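Local atomic coordinates of lectin-like protein (Entamoeba histolytica HM-1:IMSS-A, PDB entry 5ZBT), a protein that is of unknown function but, being ERGIC-53-like with a legume lectin-like domain, may bind mannose as family members are thought to. Residues D26-I34 with R223-E231; L77-L86 with D167-V177. One frame throughout, in Å; residues are numbered along the deposited sequence.

Contact 1: D26-I34 with R223-E231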
loop_
_atom_site.group_PDB
_atom_site.type_symbol
_atom_site.label_atom_id
_atom_site.label_comp_id
_atom_site.label_asym_id
_atom_site.label_seq_id
_atom_site.Cartn_x
_atom_site.Cartn_y
_atom_site.Cartn_z
ATOM N N ASP A 26 0.896 -12.962 14.322
ATOM C CA ASP A 26 1.072 -12.011 13.219
ATOM C C ASP A 26 0.093 -12.355 12.096
ATOM O O ASP A 26 0.251 -13.370 11.411
ATOM C CB ASP A 26 2.521 -12.062 12.732
ATOM C CG ASP A 26 2.834 -11.055 11.636
ATOM O OD1 ASP A 26 1.903 -10.451 11.060
ATOM O OD2 ASP A 26 4.041 -10.871 11.350
ATOM N N VAL A 27 -0.906 -11.501 11.884
ATOM C CA VAL A 27 -1.915 -11.754 10.865
ATOM C C VAL A 27 -1.765 -10.801 9.684
ATOM O O VAL A 27 -2.728 -10.574 8.946
ATOM C CB VAL A 27 -3.335 -11.677 11.446
ATOM C CG1 VAL A 27 -3.524 -12.710 12.559
ATOM C CG2 VAL A 27 -3.611 -10.273 11.944
ATOM N N LEU A 28 -0.574 -10.235 9.497
ATOM C CA LEU A 28 -0.311 -9.293 8.417
ATOM C C LEU A 28 0.819 -9.726 7.499
ATOM O O LEU A 28 0.739 -9.520 6.287
ATOM C CB LEU A 28 0.030 -7.903 8.998
ATOM C CG LEU A 28 -0.962 -7.261 9.962
ATOM C CD1 LEU A 28 -0.499 -5.879 10.432
ATOM C CD2 LEU A 28 -2.350 -7.175 9.327
ATOM N N SER A 29 1.884 -10.296 8.051
ATOM C CA SER A 29 3.119 -10.467 7.308
ATOM C C SER A 29 3.020 -11.604 6.309
ATOM O O SER A 29 2.377 -12.621 6.569
ATOM C CB SER A 29 4.280 -10.745 8.257
ATOM O OG SER A 29 4.531 -9.622 9.068
ATOM N N PHE A 30 3.656 -11.415 5.153
ATOM C CA PHE A 30 4.127 -12.532 4.346
ATOM C C PHE A 30 5.538 -12.207 3.885
ATOM O O PHE A 30 5.776 -11.169 3.257
ATOM C CB PHE A 30 3.210 -12.854 3.162
ATOM C CG PHE A 30 2.785 -11.667 2.344
ATOM C CD1 PHE A 30 1.655 -10.932 2.693
ATOM C CD2 PHE A 30 3.451 -11.351 1.169
ATOM C CE1 PHE A 30 1.237 -9.862 1.919
ATOM C CE2 PHE A 30 3.039 -10.287 0.378
ATOM C CZ PHE A 30 1.934 -9.537 0.755
ATOM N N ARG A 31 6.468 -13.079 4.230
ATOM C CA ARG A 31 7.888 -12.873 4.025
ATOM C C ARG A 31 8.399 -13.800 2.933
ATOM O O ARG A 31 7.708 -14.724 2.494
ATOM C CB ARG A 31 8.646 -13.098 5.339
ATOM C CG ARG A 31 8.171 -12.174 6.461
ATOM C CD ARG A 31 8.844 -12.472 7.794
ATOM N NE ARG A 31 7.942 -12.177 8.908
ATOM C CZ ARG A 31 7.019 -13.023 9.369
ATOM N NH1 ARG A 31 6.229 -12.668 10.378
ATOM N NH2 ARG A 31 6.884 -14.226 8.815
ATOM N N GLU A 32 9.644 -13.525 2.489
ATOM C CA GLU A 32 10.373 -14.291 1.479
ATOM C C GLU A 32 11.056 -15.490 2.124
ATOM O O GLU A 32 11.755 -15.327 3.133
ATOM C CB GLU A 32 11.413 -13.423 0.787
ATOM C CG GLU A 32 10.839 -12.320 -0.093
ATOM C CD GLU A 32 11.818 -11.873 -1.185
ATOM O OE1 GLU A 32 12.330 -10.724 -1.109
ATOM O OE2 GLU A 32 12.082 -12.678 -2.114
ATOM N N PRO A 33 10.886 -16.705 1.576
ATOM C CA PRO A 33 10.098 -16.964 0.363
ATOM C C PRO A 33 8.588 -17.040 0.638
ATOM O O PRO A 33 8.184 -17.448 1.732
ATOM C CB PRO A 33 10.638 -18.316 -0.108
ATOM C CG PRO A 33 10.993 -19.024 1.180
ATOM C CD PRO A 33 11.443 -17.946 2.151
ATOM N N ILE A 34 7.776 -16.646 -0.347
ATOM C CA ILE A 34 6.328 -16.611 -0.167
ATOM C C ILE A 34 5.780 -18.024 -0.062
ATOM O O ILE A 34 5.989 -18.855 -0.954
ATOM C CB ILE A 34 5.647 -15.879 -1.329
ATOM C CG1 ILE A 34 6.198 -14.457 -1.482
ATOM C CG2 ILE A 34 4.141 -15.858 -1.094
ATOM C CD1 ILE A 34 5.827 -13.545 -0.355
ATOM N N ARG A 223 3.280 -5.755 -8.473
ATOM C CA ARG A 223 3.497 -6.993 -7.739
ATOM C C ARG A 223 4.256 -6.653 -6.469
ATOM O O ARG A 223 4.927 -5.618 -6.377
ATOM C CB ARG A 223 4.231 -8.036 -8.612
ATOM C CG ARG A 223 3.807 -7.912 -10.086
ATOM C CD ARG A 223 4.623 -8.594 -11.083
ATOM N NE ARG A 223 6.037 -8.321 -10.934
ATOM C CZ ARG A 223 6.949 -9.143 -11.423
ATOM N NH1 ARG A 223 6.536 -10.222 -12.073
ATOM N NH2 ARG A 223 8.241 -8.898 -11.267
ATOM N N VAL A 224 4.121 -7.526 -5.474
ATOM C CA VAL A 224 4.638 -7.276 -4.134
ATOM C C VAL A 224 5.508 -8.459 -3.722
ATOM O O VAL A 224 5.063 -9.612 -3.775
ATOM C CB VAL A 224 3.483 -7.041 -3.139
ATOM C CG1 VAL A 224 3.953 -7.183 -1.716
ATOM C CG2 VAL A 224 2.895 -5.667 -3.373
ATOM N N GLN A 225 6.753 -8.175 -3.336
ATOM C CA GLN A 225 7.670 -9.235 -2.937
ATOM C C GLN A 225 7.394 -9.741 -1.530
ATOM O O GLN A 225 7.489 -10.945 -1.277
ATOM C CB GLN A 225 9.107 -8.744 -3.014
ATOM C CG GLN A 225 9.629 -8.646 -4.406
ATOM C CD GLN A 225 10.899 -9.431 -4.575
ATOM O OE1 GLN A 225 11.977 -8.974 -4.177
ATOM N NE2 GLN A 225 10.786 -10.630 -5.165
ATOM N N SER A 226 7.101 -8.840 -0.596
ATOM C CA SER A 226 6.936 -9.223 0.801
ATOM C C SER A 226 6.303 -8.078 1.568
ATOM O O SER A 226 6.354 -6.914 1.153
ATOM C CB SER A 226 8.269 -9.593 1.454
ATOM O OG SER A 226 9.147 -8.493 1.398
ATOM N N LEU A 227 5.720 -8.433 2.704
ATOM C CA LEU A 227 5.172 -7.470 3.642
ATOM C C LEU A 227 5.578 -7.923 5.038
ATOM O O LEU A 227 5.274 -9.057 5.439
ATOM C CB LEU A 227 3.653 -7.372 3.498
ATOM C CG LEU A 227 2.936 -6.488 4.520
ATOM C CD1 LEU A 227 3.329 -5.001 4.380
ATOM C CD2 LEU A 227 1.447 -6.666 4.343
ATOM N N HIS A 228 6.315 -7.069 5.750
ATOM C CA HIS A 228 6.731 -7.345 7.121
ATOM C C HIS A 228 6.043 -6.354 8.035
ATOM O O HIS A 228 6.065 -5.146 7.774
ATOM C CB HIS A 228 8.246 -7.211 7.330
ATOM C CG HIS A 228 9.070 -8.211 6.589
ATOM N ND1 HIS A 228 9.258 -8.156 5.223
ATOM C CD2 HIS A 228 9.798 -9.266 7.025
ATOM C CE1 HIS A 228 10.038 -9.154 4.845
ATOM N NE2 HIS A 228 10.380 -9.841 5.919
ATOM N N TYR A 229 5.453 -6.868 9.102
ATOM C CA TYR A 229 4.991 -6.066 10.218
ATOM C C TYR A 229 5.990 -6.237 11.358
ATOM O O TYR A 229 6.357 -7.361 11.699
ATOM C CB TYR A 229 3.583 -6.495 10.634
ATOM C CG TYR A 229 3.256 -6.208 12.074
ATOM C CD1 TYR A 229 3.336 -4.917 12.574
ATOM C CD2 TYR A 229 2.870 -7.226 12.942
ATOM C CE1 TYR A 229 3.050 -4.637 13.901
ATOM C CE2 TYR A 229 2.579 -6.953 14.276
ATOM C CZ TYR A 229 2.672 -5.646 14.748
ATOM O OH TYR A 229 2.395 -5.333 16.064
ATOM N N TYR A 230 6.463 -5.122 11.910
ATOM C CA TYR A 230 7.356 -5.129 13.059
ATOM C C TYR A 230 6.763 -4.257 14.148
ATOM O O TYR A 230 6.286 -3.149 13.878
ATOM C CB TYR A 230 8.758 -4.625 12.714
ATOM C CG TYR A 230 9.525 -5.550 11.806
ATOM C CD1 TYR A 230 9.932 -6.809 12.243
ATOM C CD2 TYR A 230 9.848 -5.170 10.506
ATOM C CE1 TYR A 230 10.634 -7.665 11.402
ATOM C CE2 TYR A 230 10.553 -6.022 9.657
ATOM C CZ TYR A 230 10.936 -7.263 10.111
ATOM O OH TYR A 230 11.629 -8.103 9.273
ATOM N N GLU A 231 6.787 -4.761 15.373
ATOM C CA GLU A 231 6.497 -3.913 16.513
ATOM C C GLU A 231 7.687 -2.992 16.761
ATOM O O GLU A 231 8.835 -3.441 16.777
ATOM C CB GLU A 231 6.198 -4.772 17.737
ATOM C CG GLU A 231 6.086 -3.978 19.026
ATOM C CD GLU A 231 5.297 -4.704 20.096
ATOM O OE1 GLU A 231 4.799 -5.821 19.817
ATOM O OE2 GLU A 231 5.159 -4.147 21.209
HETATM O O HOH W 1 11.740 -9.499 1.439
#
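Val224 meets Phe30 through CG1, which lies at the edge of the ring, 3.9 Å from its CE2, the side chains crossing at about a right angle. The carbonyl of Gln225 is met by Ile34 CD1, 3.2 Å from Gln225 O, while the Gln225 side-chain amide lies obliquely against the Glu32 carboxylate without a hydrogen bond. Ser226 joins Glu32 through a water that donates to Glu32 OE1 and also bonds Ser226 OG. Leu227 makes the one beta bridge. Its N gives a short, straight bond to Phe30 O (2.8 Å, 172°), whereas the return bond from Phe30 N to Leu227 O is weak and bent. Phe30 has its CG between the backbone N and the carbonyl carbon (chi1 47°), which turns a ring face to Leu227: CB sits 4.0 Å from the centroid in a CH-pi contact.

His228 turns one imidazole face to the aliphatic part of Arg31, whose CG comes within 3.3 Å of His228 NE2. The guanidinium does not stack on the imidazole, the planes being 67° apart; it runs on to a salt bridge between Arg31 NH1 and Asp26 OD2. Tyr229 N donates to Ser29 OG (2.9 Å), which donates to the syn lone pair of Asp26 OD2 (2.6 Å). Leu28 N closes an Asx turn on Asp26 OD1 and Ser29 N, three residues on, extends it to an Asx motif; both come from one face of the carboxylate and hold it. The same carboxylate stands at the edge of the Tyr229 ring, while Leu28 CD1 packs against that ring's CG. The arrangement is an irregular N-terminal segment, extended only around Ser29-Glu32, that lies along strand 220-231 and pairs with it at one bridge, in the legume lectin-like beta-sandwich.

Contact 2: L77-L86 with D167-V177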
loop_
_atom_site.group_PDB
_atom_site.type_symbol
_atom_site.label_atom_id
_atom_site.label_comp_id
_atom_site.label_asym_id
_atom_site.label_seq_id
_atom_site.Cartn_x
_atom_site.Cartn_y
_atom_site.Cartn_z
ATOM N N LEU A 77 -3.037 -2.402 16.922
ATOM C CA LEU A 77 -1.601 -2.606 17.063
ATOM C C LEU A 77 -0.981 -1.599 18.018
ATOM O O LEU A 77 -1.473 -0.478 18.155
ATOM C CB LEU A 77 -0.900 -2.486 15.702
ATOM C CG LEU A 77 -1.251 -3.550 14.664
ATOM C CD1 LEU A 77 -0.443 -3.309 13.424
ATOM C CD2 LEU A 77 -0.982 -4.939 15.230
ATOM N N PRO A 78 0.109 -1.976 18.681
ATOM C CA PRO A 78 0.964 -0.964 19.318
ATOM C C PRO A 78 1.765 -0.246 18.250
ATOM O O PRO A 78 1.536 -0.475 17.058
ATOM C CB PRO A 78 1.870 -1.798 20.224
ATOM C CG PRO A 78 2.028 -3.070 19.449
ATOM C CD PRO A 78 0.703 -3.325 18.762
ATOM N N SER A 79 2.715 0.596 18.649
ATOM C CA SER A 79 3.560 1.261 17.671
ATOM C C SER A 79 4.139 0.221 16.733
ATOM O O SER A 79 4.613 -0.830 17.167
ATOM C CB SER A 79 4.671 2.050 18.362
ATOM O OG SER A 79 4.084 3.074 19.134
ATOM N N PHE A 80 4.043 0.491 15.440
ATOM C CA PHE A 80 4.363 -0.535 14.469
ATOM C C PHE A 80 5.095 0.078 13.294
ATOM O O PHE A 80 5.088 1.297 13.084
ATOM C CB PHE A 80 3.108 -1.269 13.973
ATOM C CG PHE A 80 2.129 -0.391 13.267
ATOM C CD1 PHE A 80 2.241 -0.171 11.896
ATOM C CD2 PHE A 80 1.083 0.209 13.967
ATOM C CE1 PHE A 80 1.343 0.641 11.229
ATOM C CE2 PHE A 80 0.168 1.008 13.315
ATOM C CZ PHE A 80 0.294 1.226 11.933
ATOM N N GLU A 81 5.717 -0.806 12.522
ATOM C CA GLU A 81 6.323 -0.451 11.253
ATOM C C GLU A 81 5.923 -1.520 10.245
ATOM O O GLU A 81 6.062 -2.720 10.521
ATOM C CB GLU A 81 7.850 -0.333 11.375
ATOM C CG GLU A 81 8.537 -0.387 10.035
ATOM C CD GLU A 81 10.000 0.040 10.074
ATOM O OE1 GLU A 81 10.373 0.923 10.882
ATOM O OE2 GLU A 81 10.778 -0.500 9.258
ATOM N N LEU A 82 5.377 -1.089 9.109
ATOM C CA LEU A 82 5.105 -1.978 7.991
ATOM C C LEU A 82 6.104 -1.693 6.875
ATOM O O LEU A 82 6.406 -0.524 6.578
ATOM C CB LEU A 82 3.670 -1.819 7.481
ATOM C CG LEU A 82 2.568 -1.826 8.543
ATOM C CD1 LEU A 82 1.264 -1.265 7.998
ATOM C CD2 LEU A 82 2.358 -3.231 9.072
ATOM N N GLN A 83 6.623 -2.768 6.276
ATOM C CA GLN A 83 7.569 -2.708 5.161
ATOM C C GLN A 83 6.998 -3.494 3.992
ATOM O O GLN A 83 6.846 -4.717 4.074
ATOM C CB GLN A 83 8.932 -3.273 5.556
ATOM C CG GLN A 83 9.695 -2.434 6.565
ATOM C CD GLN A 83 10.891 -3.169 7.109
ATOM O OE1 GLN A 83 11.361 -4.114 6.495
ATOM N NE2 GLN A 83 11.374 -2.760 8.274
ATOM N N LEU A 84 6.684 -2.804 2.911
ATOM C CA LEU A 84 6.103 -3.425 1.731
ATOM C C LEU A 84 7.132 -3.355 0.612
ATOM O O LEU A 84 7.418 -2.271 0.093
ATOM C CB LEU A 84 4.809 -2.723 1.331
ATOM C CG LEU A 84 4.064 -3.407 0.184
ATOM C CD1 LEU A 84 3.429 -4.705 0.690
ATOM C CD2 LEU A 84 3.021 -2.501 -0.361
ATOM N N LYS A 85 7.697 -4.498 0.247
ATOM C CA LYS A 85 8.719 -4.533 -0.781
ATOM C C LYS A 85 8.072 -4.712 -2.155
ATOM O O LYS A 85 7.291 -5.645 -2.372
ATOM C CB LYS A 85 9.717 -5.647 -0.485
ATOM C CG LYS A 85 10.951 -5.618 -1.369
ATOM C CD LYS A 85 12.013 -6.578 -0.869
ATOM C CE LYS A 85 13.109 -6.700 -1.895
ATOM N NZ LYS A 85 14.337 -7.310 -1.324
ATOM N N LEU A 86 8.420 -3.824 -3.075
ATOM C CA LEU A 86 7.782 -3.678 -4.378
ATOM C C LEU A 86 8.532 -4.435 -5.465
ATOM O O LEU A 86 9.764 -4.506 -5.462
ATOM C CB LEU A 86 7.726 -2.202 -4.772
ATOM C CG LEU A 86 6.586 -1.294 -4.321
ATOM C CD1 LEU A 86 6.130 -1.628 -2.940
ATOM C CD2 LEU A 86 7.081 0.134 -4.367
ATOM N N ASP A 167 16.305 -4.169 -7.200
ATOM C CA ASP A 167 16.178 -5.010 -6.014
ATOM C C ASP A 167 14.832 -4.874 -5.317
ATOM O O ASP A 167 14.574 -5.615 -4.367
ATOM C CB ASP A 167 17.275 -4.672 -5.012
ATOM C CG ASP A 167 18.632 -4.777 -5.612
ATOM O OD1 ASP A 167 18.989 -5.879 -6.086
ATOM O OD2 ASP A 167 19.334 -3.749 -5.634
ATOM N N GLY A 168 13.983 -3.947 -5.740
ATOM C CA GLY A 168 12.706 -3.783 -5.084
ATOM C C GLY A 168 12.705 -2.713 -4.012
ATOM O O GLY A 168 13.251 -2.910 -2.916
ATOM N N ALA A 169 12.099 -1.568 -4.328
ATOM C CA ALA A 169 11.917 -0.523 -3.336
ATOM C C ALA A 169 11.026 -1.031 -2.205
ATOM O O ALA A 169 10.223 -1.956 -2.377
ATOM C CB ALA A 169 11.312 0.724 -3.985
ATOM N N VAL A 170 11.182 -0.417 -1.034
ATOM C CA VAL A 170 10.460 -0.796 0.171
ATOM C C VAL A 170 9.727 0.439 0.668
ATOM O O VAL A 170 10.361 1.442 1.030
ATOM C CB VAL A 170 11.403 -1.347 1.240
ATOM C CG1 VAL A 170 10.628 -1.766 2.481
ATOM C CG2 VAL A 170 12.202 -2.512 0.658
ATOM N N LEU A 171 8.395 0.387 0.653
ATOM C CA LEU A 171 7.579 1.431 1.251
ATOM C C LEU A 171 7.518 1.214 2.758
ATOM O O LEU A 171 7.178 0.117 3.219
ATOM C CB LEU A 171 6.175 1.419 0.635
ATOM C CG LEU A 171 5.102 2.254 1.336
ATOM C CD1 LEU A 171 5.376 3.752 1.157
ATOM C CD2 LEU A 171 3.690 1.889 0.830
ATOM N N ARG A 172 7.863 2.245 3.530
ATOM C CA ARG A 172 7.953 2.116 4.984
ATOM C C ARG A 172 6.875 2.972 5.646
ATOM O O ARG A 172 6.846 4.194 5.464
ATOM C CB ARG A 172 9.348 2.500 5.491
ATOM C CG ARG A 172 9.579 2.213 6.983
ATOM C CD ARG A 172 10.940 2.711 7.517
ATOM N NE ARG A 172 12.014 2.584 6.534
ATOM C CZ ARG A 172 12.597 1.440 6.199
ATOM N NH1 ARG A 172 12.240 0.302 6.786
ATOM N NH2 ARG A 172 13.531 1.434 5.262
ATOM N N ILE A 173 6.004 2.330 6.419
ATOM C CA ILE A 173 4.894 2.980 7.109
ATOM C C ILE A 173 5.107 2.798 8.610
ATOM O O ILE A 173 5.027 1.674 9.119
ATOM C CB ILE A 173 3.542 2.399 6.665
ATOM C CG1 ILE A 173 3.297 2.680 5.180
ATOM C CG2 ILE A 173 2.396 2.932 7.527
ATOM C CD1 ILE A 173 2.396 1.664 4.529
ATOM N N LYS A 174 5.379 3.893 9.321
ATOM C CA LYS A 174 5.682 3.862 10.747
ATOM C C LYS A 174 4.654 4.690 11.502
ATOM O O LYS A 174 4.395 5.839 11.136
ATOM C CB LYS A 174 7.078 4.431 11.036
ATOM C CG LYS A 174 8.252 3.604 10.566
ATOM C CD LYS A 174 9.546 4.075 11.273
ATOM C CE LYS A 174 9.998 5.464 10.790
ATOM N NZ LYS A 174 11.226 5.994 11.479
ATOM N N TYR A 175 4.109 4.139 12.579
ATOM C CA TYR A 175 3.180 4.880 13.423
ATOM C C TYR A 175 3.572 4.735 14.890
ATOM O O TYR A 175 3.731 3.617 15.390
ATOM C CB TYR A 175 1.749 4.399 13.205
ATOM C CG TYR A 175 0.702 5.168 13.995
ATOM C CD1 TYR A 175 0.486 6.527 13.762
ATOM C CD2 TYR A 175 -0.087 4.530 14.959
ATOM C CE1 TYR A 175 -0.485 7.232 14.458
ATOM C CE2 TYR A 175 -1.073 5.227 15.663
ATOM C CZ TYR A 175 -1.260 6.576 15.406
ATOM O OH TYR A 175 -2.221 7.280 16.095
ATOM N N LEU A 176 3.725 5.861 15.578
ATOM C CA LEU A 176 3.959 5.870 17.016
ATOM C C LEU A 176 2.651 6.223 17.712
ATOM O O LEU A 176 2.115 7.321 17.508
ATOM C CB LEU A 176 5.059 6.862 17.384
ATOM C CG LEU A 176 6.297 6.713 16.499
ATOM C CD1 LEU A 176 7.285 7.847 16.750
ATOM C CD2 LEU A 176 6.937 5.368 16.751
ATOM N N VAL A 177 2.145 5.289 18.527
ATOM C CA VAL A 177 0.790 5.384 19.071
ATOM C C VAL A 177 0.695 6.512 20.095
ATOM O O VAL A 177 -0.249 7.313 20.080
ATOM C CB VAL A 177 0.369 4.034 19.683
ATOM C CG1 VAL A 177 -0.885 4.192 20.501
ATOM C CG2 VAL A 177 0.162 2.986 18.588
#
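Six backbone bonds tie Phe80, Leu82 and Leu84 to Tyr175, Ile173 and Leu171, giving three antiparallel hydrogen-bonded pairs with non-hydrogen-bonded ones between them. Past this run, Leu86 N donates to Ala169 O (2.7 Å), and at the other end a side chain takes over: Ser79 OG accepts from Val177 N at 3.0 Å, nearly straight at 171°.

The charged and polar contacts belong to the face bearing Glu81, Gln83, Arg172 and Lys174. Arg172 NH1 forms a salt bridge with Glu81 OE2 (3.0 Å), lying above the carboxylate plane while the oxygen stays close to the guanidinium plane. Gln83 NE2 approaches the same oxygen from the opposite face, but that bond is modelled implausibly short and is less certain. Arg172 NH2 is held by Asn192. Lys174 lies alongside Glu81, and its CD, rather than its amine, touches Glu81 OE1 at 3.3 Å.

Apolar packing fills the other face. Tyr175 CB covers one face of the Phe80 ring, 4.1 Å from its centroid. Leu82 CB meets Ile173 CB at 4.3 Å. Beyond them, Phe80 meets Leu102, Leu84 meets Met98 and Val100, and Leu171 meets Val100, all of strand 97-103 in the second sheet. Two adjacent antiparallel strands with apolar side chains turned to a second sheet form part of the beta-sandwich of the legume-type lectin fold.

Both contacts reach the same antiparallel sheet, their centres 10 Å apart. In it strand 220-231 borders 80-90, which borders 170-176, while the irregular segment 26-34 runs along the other edge of part of 220-231, whose partner on that side in the sheet order is 56-59. The shared border is sealed by backbone bonds such as Gln225 N to Lys85 O, and by packing of Tyr229 on Phe80. Along the chain, both partners of contact 2 fall between those of contact 1, which joins regions near the two ends of the modelled domain. The lectin-like domain is thus closed by its terminal regions, while contact 2 joins two inner strands of the same sheet.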